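Local coordinates for protein Nsp15 (Middle East respiratory syndrome-related coronavirus, PDB 5YVD) that cleaves RNA as the coronaviral endoribonuclease Nsp15, probably at uridylates as in other EndoU-family enzymes, and assembles from six copies, at residues A[2-10]-A[18-26]; A[50-60]-A[98-106]. All blocks are in the same frame, centred on the assembly; numbering follows the deposited sequence.

Interaction 1. Residues A[2-10]-A[18-26]; sequences LENIAFNVV and VEGELPVAV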
loop_
_atom_site.group_PDB
_atom_site.type_symbol
_atom_site.label_atom_id
_atom_site.label_comp_id
_atom_site.label_asym_id
_atom_site.label_seq_id
_atom_site.Cartn_x
_atom_site.Cartn_y
_atom_site.Cartn_z
ATOM N N LEU A 2 -0.714 -21.819 1.305
ATOM C CA LEU A 2 -0.320 -20.902 0.249
ATOM C C LEU A 2 0.552 -21.483 -0.852
ATOM O O LEU A 2 0.160 -21.450 -2.026
ATOM C CB LEU A 2 0.389 -19.701 0.862
ATOM C CG LEU A 2 0.781 -18.580 -0.089
ATOM C CD1 LEU A 2 -0.381 -17.960 -0.877
ATOM C CD2 LEU A 2 1.449 -17.547 0.777
ATOM N N GLU A 3 1.732 -21.990 -0.508
ATOM C CA GLU A 3 2.634 -22.462 -1.584
ATOM C C GLU A 3 2.140 -23.710 -2.274
ATOM O O GLU A 3 2.495 -23.968 -3.423
ATOM C CB GLU A 3 4.103 -22.612 -1.189
ATOM C CG GLU A 3 4.462 -22.577 0.268
ATOM C CD GLU A 3 4.384 -21.191 0.839
ATOM O OE1 GLU A 3 5.204 -20.341 0.420
ATOM O OE2 GLU A 3 3.494 -20.979 1.702
ATOM N N ASN A 4 1.284 -24.453 -1.596
ATOM C CA ASN A 4 0.676 -25.640 -2.173
ATOM C C ASN A 4 -0.419 -25.258 -3.163
ATOM O O ASN A 4 -0.601 -25.883 -4.218
ATOM C CB ASN A 4 0.107 -26.543 -1.083
ATOM C CG ASN A 4 -0.705 -27.663 -1.646
ATOM O OD1 ASN A 4 -1.907 -27.721 -1.443
ATOM N ND2 ASN A 4 -0.064 -28.530 -2.408
ATOM N N ILE A 5 -1.135 -24.209 -2.817
ATOM C CA ILE A 5 -2.144 -23.673 -3.698
ATOM C C ILE A 5 -1.487 -23.155 -4.963
ATOM O O ILE A 5 -1.934 -23.447 -6.064
ATOM C CB ILE A 5 -2.915 -22.567 -2.975
ATOM C CG1 ILE A 5 -3.816 -23.216 -1.940
ATOM C CG2 ILE A 5 -3.710 -21.727 -3.957
ATOM C CD1 ILE A 5 -4.105 -22.340 -0.758
ATOM N N ALA A 6 -0.405 -22.403 -4.795
ATOM C CA ALA A 6 0.389 -21.953 -5.932
ATOM C C ALA A 6 0.806 -23.115 -6.820
ATOM O O ALA A 6 0.874 -22.983 -8.032
ATOM C CB ALA A 6 1.618 -21.210 -5.440
ATOM N N PHE A 7 1.093 -24.255 -6.210
ATOM C CA PHE A 7 1.580 -25.400 -6.962
ATOM C C PHE A 7 0.463 -25.990 -7.806
ATOM O O PHE A 7 0.632 -26.236 -8.988
ATOM C CB PHE A 7 2.164 -26.433 -5.998
ATOM C CG PHE A 7 2.706 -27.672 -6.667
ATOM C CD1 PHE A 7 4.046 -27.745 -7.036
ATOM C CD2 PHE A 7 1.875 -28.782 -6.882
ATOM C CE1 PHE A 7 4.545 -28.889 -7.648
ATOM C CE2 PHE A 7 2.369 -29.921 -7.473
ATOM C CZ PHE A 7 3.707 -29.978 -7.866
ATOM N N ASN A 8 -0.694 -26.184 -7.193
ATOM C CA ASN A 8 -1.875 -26.647 -7.924
ATOM C C ASN A 8 -2.209 -25.702 -9.102
ATOM O O ASN A 8 -2.434 -26.149 -10.233
ATOM C CB ASN A 8 -3.083 -26.764 -6.976
ATOM C CG ASN A 8 -3.028 -27.991 -6.092
ATOM O OD1 ASN A 8 -3.838 -28.899 -6.236
ATOM N ND2 ASN A 8 -2.089 -28.018 -5.157
ATOM N N VAL A 9 -2.215 -24.393 -8.844
ATOM C CA VAL A 9 -2.585 -23.433 -9.885
ATOM C C VAL A 9 -1.648 -23.516 -11.087
ATOM O O VAL A 9 -2.104 -23.419 -12.241
ATOM C CB VAL A 9 -2.619 -21.998 -9.356
ATOM C CG1 VAL A 9 -2.559 -20.973 -10.486
ATOM C CG2 VAL A 9 -3.875 -21.789 -8.536
ATOM N N VAL A 10 -0.358 -23.705 -10.819
ATOM C CA VAL A 10 0.635 -23.677 -11.873
ATOM C C VAL A 10 0.651 -25.001 -12.601
ATOM O O VAL A 10 0.736 -25.041 -13.817
ATOM C CB VAL A 10 2.051 -23.411 -11.317
ATOM C CG1 VAL A 10 3.092 -23.459 -12.422
ATOM C CG2 VAL A 10 2.099 -22.062 -10.623
ATOM N N VAL A 18 -3.755 -31.777 -5.067
ATOM C CA VAL A 18 -2.477 -32.433 -5.306
ATOM C C VAL A 18 -1.402 -31.864 -4.381
ATOM O O VAL A 18 -1.475 -30.712 -3.995
ATOM C CB VAL A 18 -2.075 -32.267 -6.777
ATOM C CG1 VAL A 18 -0.578 -32.188 -6.963
ATOM C CG2 VAL A 18 -2.657 -33.413 -7.589
ATOM N N GLU A 19 -0.409 -32.677 -4.036
ATOM C CA GLU A 19 0.677 -32.256 -3.162
ATOM C C GLU A 19 1.791 -31.580 -3.932
ATOM O O GLU A 19 2.050 -31.942 -5.071
ATOM C CB GLU A 19 1.237 -33.441 -2.360
ATOM C CG GLU A 19 0.768 -33.416 -0.914
ATOM C CD GLU A 19 0.888 -34.763 -0.223
ATOM O OE1 GLU A 19 1.961 -35.420 -0.327
ATOM O OE2 GLU A 19 -0.105 -35.148 0.435
ATOM N N GLY A 20 2.445 -30.604 -3.289
ATOM C CA GLY A 20 3.567 -29.867 -3.893
ATOM C C GLY A 20 3.662 -28.460 -3.361
ATOM O O GLY A 20 2.680 -27.950 -2.816
ATOM N N GLU A 21 4.841 -27.843 -3.495
ATOM C CA GLU A 21 5.080 -26.460 -3.032
ATOM C C GLU A 21 5.768 -25.624 -4.098
ATOM O O GLU A 21 6.603 -26.130 -4.826
ATOM C CB GLU A 21 5.946 -26.440 -1.762
ATOM C CG GLU A 21 5.168 -26.290 -0.458
ATOM C CD GLU A 21 4.499 -27.583 -0.009
ATOM O OE1 GLU A 21 5.193 -28.618 -0.004
ATOM O OE2 GLU A 21 3.292 -27.577 0.354
ATOM N N LEU A 22 5.417 -24.345 -4.190
ATOM C CA LEU A 22 6.211 -23.394 -4.960
ATOM C C LEU A 22 6.575 -22.203 -4.077
ATOM O O LEU A 22 5.846 -21.870 -3.176
ATOM C CB LEU A 22 5.429 -22.913 -6.179
ATOM C CG LEU A 22 5.233 -23.910 -7.340
ATOM C CD1 LEU A 22 4.529 -23.193 -8.486
ATOM C CD2 LEU A 22 6.534 -24.553 -7.828
ATOM N N PRO A 23 7.711 -21.552 -4.325
ATOM C CA PRO A 23 7.952 -20.340 -3.528
ATOM C C PRO A 23 7.033 -19.214 -3.985
ATOM O O PRO A 23 6.808 -19.072 -5.174
ATOM C CB PRO A 23 9.415 -20.001 -3.797
ATOM C CG PRO A 23 9.813 -20.801 -4.999
ATOM C CD PRO A 23 8.761 -21.819 -5.320
ATOM N N VAL A 24 6.506 -18.445 -3.035
ATOM C CA VAL A 24 5.513 -17.400 -3.280
ATOM C C VAL A 24 5.892 -16.117 -2.530
ATOM O O VAL A 24 6.246 -16.178 -1.352
ATOM C CB VAL A 24 4.127 -17.846 -2.760
ATOM C CG1 VAL A 24 3.101 -16.728 -2.861
ATOM C CG2 VAL A 24 3.628 -19.062 -3.524
ATOM N N ALA A 25 5.808 -14.970 -3.200
ATOM C CA ALA A 25 5.758 -13.657 -2.513
ATOM C C ALA A 25 4.380 -13.029 -2.565
ATOM O O ALA A 25 3.725 -13.081 -3.577
ATOM C CB ALA A 25 6.771 -12.701 -3.125
ATOM N N VAL A 26 3.944 -12.437 -1.471
ATOM C CA VAL A 26 2.712 -11.617 -1.461
ATOM C C VAL A 26 3.069 -10.137 -1.352
ATOM O O VAL A 26 3.491 -9.670 -0.297
ATOM C CB VAL A 26 1.774 -11.937 -0.278
ATOM C CG1 VAL A 26 0.483 -11.132 -0.384
ATOM C CG2 VAL A 26 1.463 -13.424 -0.220
#

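Interaction 2. Residues A[50-60]-A[98-106]; sequences PTNIAFELYAK and TIGVCKYTD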
loop_
_atom_site.group_PDB
_atom_site.type_symbol
_atom_site.label_atom_id
_atom_site.label_comp_id
_atom_site.label_asym_id
_atom_site.label_seq_id
_atom_site.Cartn_x
_atom_site.Cartn_y
_atom_site.Cartn_z
ATOM N N PRO A 50 -7.772 -10.087 1.969
ATOM C CA PRO A 50 -6.351 -10.169 1.944
ATOM C C PRO A 50 -5.906 -10.920 0.698
ATOM O O PRO A 50 -6.430 -11.996 0.383
ATOM C CB PRO A 50 -6.039 -10.962 3.200
ATOM C CG PRO A 50 -7.153 -10.649 4.116
ATOM C CD PRO A 50 -8.298 -10.747 3.171
ATOM N N THR A 51 -4.936 -10.340 0.006
ATOM C CA THR A 51 -4.477 -10.873 -1.230
ATOM C C THR A 51 -4.299 -12.394 -1.227
ATOM O O THR A 51 -4.695 -13.071 -2.194
ATOM C CB THR A 51 -3.164 -10.204 -1.607
ATOM O OG1 THR A 51 -3.380 -8.812 -1.764
ATOM C CG2 THR A 51 -2.677 -10.740 -2.917
ATOM N N ASN A 52 -3.690 -12.947 -0.180
ATOM C CA ASN A 52 -3.384 -14.383 -0.203
ATOM C C ASN A 52 -4.653 -15.253 -0.127
ATOM O O ASN A 52 -4.659 -16.395 -0.571
ATOM C CB ASN A 52 -2.394 -14.776 0.897
ATOM C CG ASN A 52 -2.911 -14.474 2.268
ATOM O OD1 ASN A 52 -3.426 -13.390 2.512
ATOM N ND2 ASN A 52 -2.786 -15.430 3.173
ATOM N N ILE A 53 -5.725 -14.686 0.420
ATOM C CA ILE A 53 -6.984 -15.387 0.591
ATOM C C ILE A 53 -7.790 -15.302 -0.691
ATOM O O ILE A 53 -8.393 -16.300 -1.134
ATOM C CB ILE A 53 -7.811 -14.763 1.734
ATOM C CG1 ILE A 53 -7.056 -14.858 3.049
ATOM C CG2 ILE A 53 -9.144 -15.482 1.907
ATOM C CD1 ILE A 53 -7.042 -16.242 3.654
ATOM N N ALA A 54 -7.796 -14.106 -1.277
ATOM C CA ALA A 54 -8.506 -13.862 -2.512
ATOM C C ALA A 54 -7.977 -14.797 -3.586
ATOM O O ALA A 54 -8.724 -15.351 -4.376
ATOM C CB ALA A 54 -8.333 -12.428 -2.935
ATOM N N PHE A 55 -6.673 -14.984 -3.579
ATOM C CA PHE A 55 -5.997 -15.912 -4.469
ATOM C C PHE A 55 -6.412 -17.343 -4.236
ATOM O O PHE A 55 -6.466 -18.125 -5.190
ATOM C CB PHE A 55 -4.484 -15.776 -4.249
ATOM C CG PHE A 55 -3.649 -16.823 -4.941
ATOM C CD1 PHE A 55 -3.703 -16.984 -6.318
ATOM C CD2 PHE A 55 -2.764 -17.599 -4.217
ATOM C CE1 PHE A 55 -2.904 -17.919 -6.944
ATOM C CE2 PHE A 55 -1.983 -18.544 -4.832
ATOM C CZ PHE A 55 -2.052 -18.701 -6.195
ATOM N N GLU A 56 -6.655 -17.709 -2.975
ATOM C CA GLU A 56 -7.033 -19.093 -2.633
ATOM C C GLU A 56 -8.464 -19.374 -3.127
ATOM O O GLU A 56 -8.744 -20.404 -3.725
ATOM C CB GLU A 56 -6.886 -19.342 -1.118
ATOM C CG GLU A 56 -7.325 -20.721 -0.627
ATOM C CD GLU A 56 -7.190 -20.935 0.884
ATOM O OE1 GLU A 56 -6.264 -20.351 1.488
ATOM O OE2 GLU A 56 -8.000 -21.707 1.473
ATOM N N LEU A 57 -9.359 -18.423 -2.905
ATOM C CA LEU A 57 -10.736 -18.587 -3.312
ATOM C C LEU A 57 -10.831 -18.644 -4.811
ATOM O O LEU A 57 -11.573 -19.448 -5.370
ATOM C CB LEU A 57 -11.555 -17.433 -2.801
ATOM C CG LEU A 57 -11.727 -17.384 -1.287
ATOM C CD1 LEU A 57 -12.607 -16.223 -0.853
ATOM C CD2 LEU A 57 -12.288 -18.704 -0.782
ATOM N N TYR A 58 -10.073 -17.773 -5.463
ATOM C CA TYR A 58 -9.836 -17.909 -6.890
ATOM C C TYR A 58 -9.422 -19.331 -7.285
ATOM O O TYR A 58 -10.056 -19.950 -8.129
ATOM C CB TYR A 58 -8.777 -16.929 -7.352
ATOM C CG TYR A 58 -8.448 -17.089 -8.801
ATOM C CD1 TYR A 58 -7.170 -17.489 -9.216
ATOM C CD2 TYR A 58 -9.412 -16.872 -9.759
ATOM C CE1 TYR A 58 -6.876 -17.655 -10.549
ATOM C CE2 TYR A 58 -9.130 -17.038 -11.092
ATOM C CZ TYR A 58 -7.871 -17.427 -11.478
ATOM O OH TYR A 58 -7.636 -17.558 -12.811
ATOM N N ALA A 59 -8.363 -19.854 -6.687
ATOM C CA ALA A 59 -7.900 -21.190 -7.076
ATOM C C ALA A 59 -8.903 -22.283 -6.766
ATOM O O ALA A 59 -8.929 -23.307 -7.441
ATOM C CB ALA A 59 -6.575 -21.524 -6.421
ATOM N N LYS A 60 -9.724 -22.068 -5.768
ATOM C CA LYS A 60 -10.699 -23.037 -5.372
ATOM C C LYS A 60 -12.011 -22.828 -6.086
ATOM O O LYS A 60 -12.937 -23.552 -5.882
ATOM C CB LYS A 60 -10.860 -22.993 -3.865
ATOM C CG LYS A 60 -9.852 -23.847 -3.139
ATOM C CD LYS A 60 -9.539 -23.334 -1.762
ATOM C CE LYS A 60 -8.924 -24.399 -0.889
ATOM N NZ LYS A 60 -9.390 -24.302 0.510
ATOM N N THR A 98 -17.650 -17.759 3.235
ATOM C CA THR A 98 -17.603 -19.038 2.565
ATOM C C THR A 98 -17.931 -20.172 3.576
ATOM O O THR A 98 -17.974 -19.949 4.797
ATOM C CB THR A 98 -16.215 -19.182 1.940
ATOM O OG1 THR A 98 -16.297 -19.973 0.756
ATOM C CG2 THR A 98 -15.263 -19.814 2.894
ATOM N N ILE A 99 -18.214 -21.372 3.072
ATOM C CA ILE A 99 -18.522 -22.527 3.927
ATOM C C ILE A 99 -17.818 -23.777 3.417
ATOM O O ILE A 99 -18.066 -24.245 2.299
ATOM C CB ILE A 99 -20.025 -22.814 3.993
ATOM C CG1 ILE A 99 -20.767 -21.654 4.671
ATOM C CG2 ILE A 99 -20.283 -24.098 4.771
ATOM C CD1 ILE A 99 -22.259 -21.663 4.448
ATOM N N GLY A 100 -16.924 -24.299 4.250
ATOM C CA GLY A 100 -16.197 -25.496 3.935
ATOM C C GLY A 100 -15.336 -25.334 2.721
ATOM O O GLY A 100 -15.234 -26.253 1.923
ATOM N N VAL A 101 -14.693 -24.182 2.580
ATOM C CA VAL A 101 -13.792 -23.955 1.438
ATOM C C VAL A 101 -12.412 -23.413 1.835
ATOM O O VAL A 101 -11.408 -23.877 1.317
ATOM C CB VAL A 101 -14.437 -22.994 0.420
ATOM C CG1 VAL A 101 -13.495 -22.720 -0.732
ATOM C CG2 VAL A 101 -15.723 -23.580 -0.113
ATOM N N CYS A 102 -12.370 -22.408 2.706
ATOM C CA CYS A 102 -11.125 -21.760 3.122
ATOM C C CYS A 102 -11.268 -21.420 4.610
ATOM O O CYS A 102 -12.253 -20.781 5.017
ATOM C CB CYS A 102 -10.891 -20.507 2.279
ATOM S SG CYS A 102 -9.591 -19.351 2.816
ATOM N N LYS A 103 -10.300 -21.853 5.422
ATOM C CA LYS A 103 -10.435 -21.755 6.898
ATOM C C LYS A 103 -10.610 -20.319 7.396
ATOM O O LYS A 103 -11.319 -20.068 8.368
ATOM C CB LYS A 103 -9.260 -22.413 7.626
ATOM C CG LYS A 103 -9.389 -23.920 7.830
ATOM C CD LYS A 103 -8.020 -24.566 8.116
ATOM C CE LYS A 103 -7.388 -24.097 9.443
ATOM N NZ LYS A 103 -5.910 -24.306 9.508
ATOM N N TYR A 104 -9.977 -19.385 6.712
ATOM C CA TYR A 104 -9.988 -18.013 7.138
ATOM C C TYR A 104 -11.352 -17.372 6.912
ATOM O O TYR A 104 -11.774 -16.557 7.714
ATOM C CB TYR A 104 -8.886 -17.245 6.409
ATOM C CG TYR A 104 -8.666 -15.853 6.928
ATOM C CD1 TYR A 104 -9.397 -14.785 6.418
ATOM C CD2 TYR A 104 -7.735 -15.595 7.942
ATOM C CE1 TYR A 104 -9.212 -13.503 6.898
ATOM C CE2 TYR A 104 -7.551 -14.307 8.437
ATOM C CZ TYR A 104 -8.287 -13.272 7.896
ATOM O OH TYR A 104 -8.133 -11.993 8.335
ATOM N N THR A 105 -12.057 -17.752 5.850
ATOM C CA THR A 105 -13.347 -17.135 5.529
ATOM C C THR A 105 -14.599 -17.985 5.817
ATOM O O THR A 105 -15.734 -17.472 5.674
ATOM C CB THR A 105 -13.399 -16.763 4.057
ATOM O OG1 THR A 105 -13.059 -17.916 3.266
ATOM C CG2 THR A 105 -12.455 -15.614 3.777
ATOM N N ASP A 106 -14.385 -19.263 6.189
ATOM C CA ASP A 106 -15.462 -20.194 6.593
ATOM C C ASP A 106 -16.186 -19.703 7.818
ATOM O O ASP A 106 -15.581 -19.443 8.858
ATOM C CB ASP A 106 -14.921 -21.582 6.932
ATOM C CG ASP A 106 -14.490 -22.375 5.708
ATOM O OD1 ASP A 106 -14.806 -21.965 4.560
ATOM O OD2 ASP A 106 -13.826 -23.429 5.905
HETATM O O HOH W 1 -7.589 -23.169 4.049
#

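Interaction 1. Residues A[2-10]-A[18-26]
L22 N donates to E3 O at 3.0 Å, the one backbone-to-backbone hydrogen bond between helix 2-10 and the extended chain 18-26. The axis of strand 24-26 comes within 9.4 Å of the helix axis at 113°, so the strand leads away across the helix rather than following it. The CA atoms of N4 and E21 lie only 4.6 Å apart, close enough for the N4 amide to reach the loop backbone. Its ND2 spends both hydrogens there: one bond runs to G20 O at 2.8 Å, the other, nearly straight, to V18 O at 3.0 Å. Both acceptors lie almost in the amide plane and each receives the donor on a lone pair, which fixes the rotation of the amide. V18 O takes a second bond from N8 ND2, whose other hydrogen goes to N4 O. Two asparagines one helical turn apart thus grip the loop.

F7 lies against the same loop. With CG anti to the backbone N (chi1 -180°), its ring presents one face to G20, whose CA sits 3.5 Å from the centroid and 10° off the normal, a CH-pi contact; V18 CG1 meets the ring edge. Farther along, L22 CD1 packs on V10 CG2 at 3.4 Å, while V24 CG2 meets A6 CB and V24 CG1 meets L2. The E3 carboxylate turns to L2 N of the second subunit. Both segments belong to the N-terminal oligomerisation region, where the chain returning from helix 2-12 is pinned along it before entering the antiparallel sheet 24-27/30-35/38-44. I5, which points away from the loop, packs on F55, E56 and A59 of helix 51-59, and V9 also meets A59; A6 and V10 touch M42 of strand 38-44, and V24 meets I31 of strand 30-35.

Interaction 2. Residues A[50-60]-A[98-106]
I53, C102 and V101 bury the most surface in this helix-against-loop contact, which joins helix 51-59 of the N-terminal oligomerisation region to an irregular loop of the middle-domain region. No clear hydrogen bond spans it, and the 393 Å² of buried surface comes largely from apolar groups. I53 uses both branches. Its CD1 reaches the base of the Y104 side chain, 3.5 Å from CB, the two side chains crossing at about a right angle. CG1 stands beside the backbone N (chi1 -61°), which leaves CG2 anti to it; I53 CG2 meets T105 CG2 at 3.8 Å and C102 SG at 4.0 Å. P50, at the N-cap position of the helix, touches the Y104 ring loosely, and that ring also makes a cation-pi contact with K34 of the second subunit.

C102 enters between I53 and L57, side chains one helical turn apart: L57 CD2 lies 3.8 Å from C102 CB. The same methyl touches V101 CG1 at 4.2 Å, L57 and V101 crossing nearly perpendicularly. The side chains of V101 and K60 pass each other running in opposite directions, V101 CG1 lying 4.1 Å from K60 CB. The position of K60 NZ is uncertain in the model, so its apparent salt bridge to E56 is tentative.

Within the loop, the N-H groups of V101 and C102 both point to D106 OD1, although the modelled place of that oxygen is not secure. E56 approaches C102 with an extended chain, CG anti to the backbone N (chi1 177°), which carries its carboxylate past the helix surface to the loop. One water joins the two segments there, donating to E56 OE2 at 3.0 Å and accepting a weak bond from K103 N.

Overall arrangement
Interaction 1 closes before interaction 2 opens along the chain, and their centres lie 14 Å apart on the same side of the chain's centre. They meet through two helices: I5 and V9 of helix 2-12 pack on F55, E56 and A59 of helix 51-59, with V9 CG2 and A59 CB 3.4 Å apart. The result is a layered order, from segment 18-26 through the two helices to loop 98-106, with the three-stranded antiparallel sheet beginning at strand 24-27. Both contacts touch the second subunit: N52 of that subunit bonds to V24 O and V26 N of this chain, and reciprocally. The N-terminal region is tied to the middle-domain region and to the six-chain assembly.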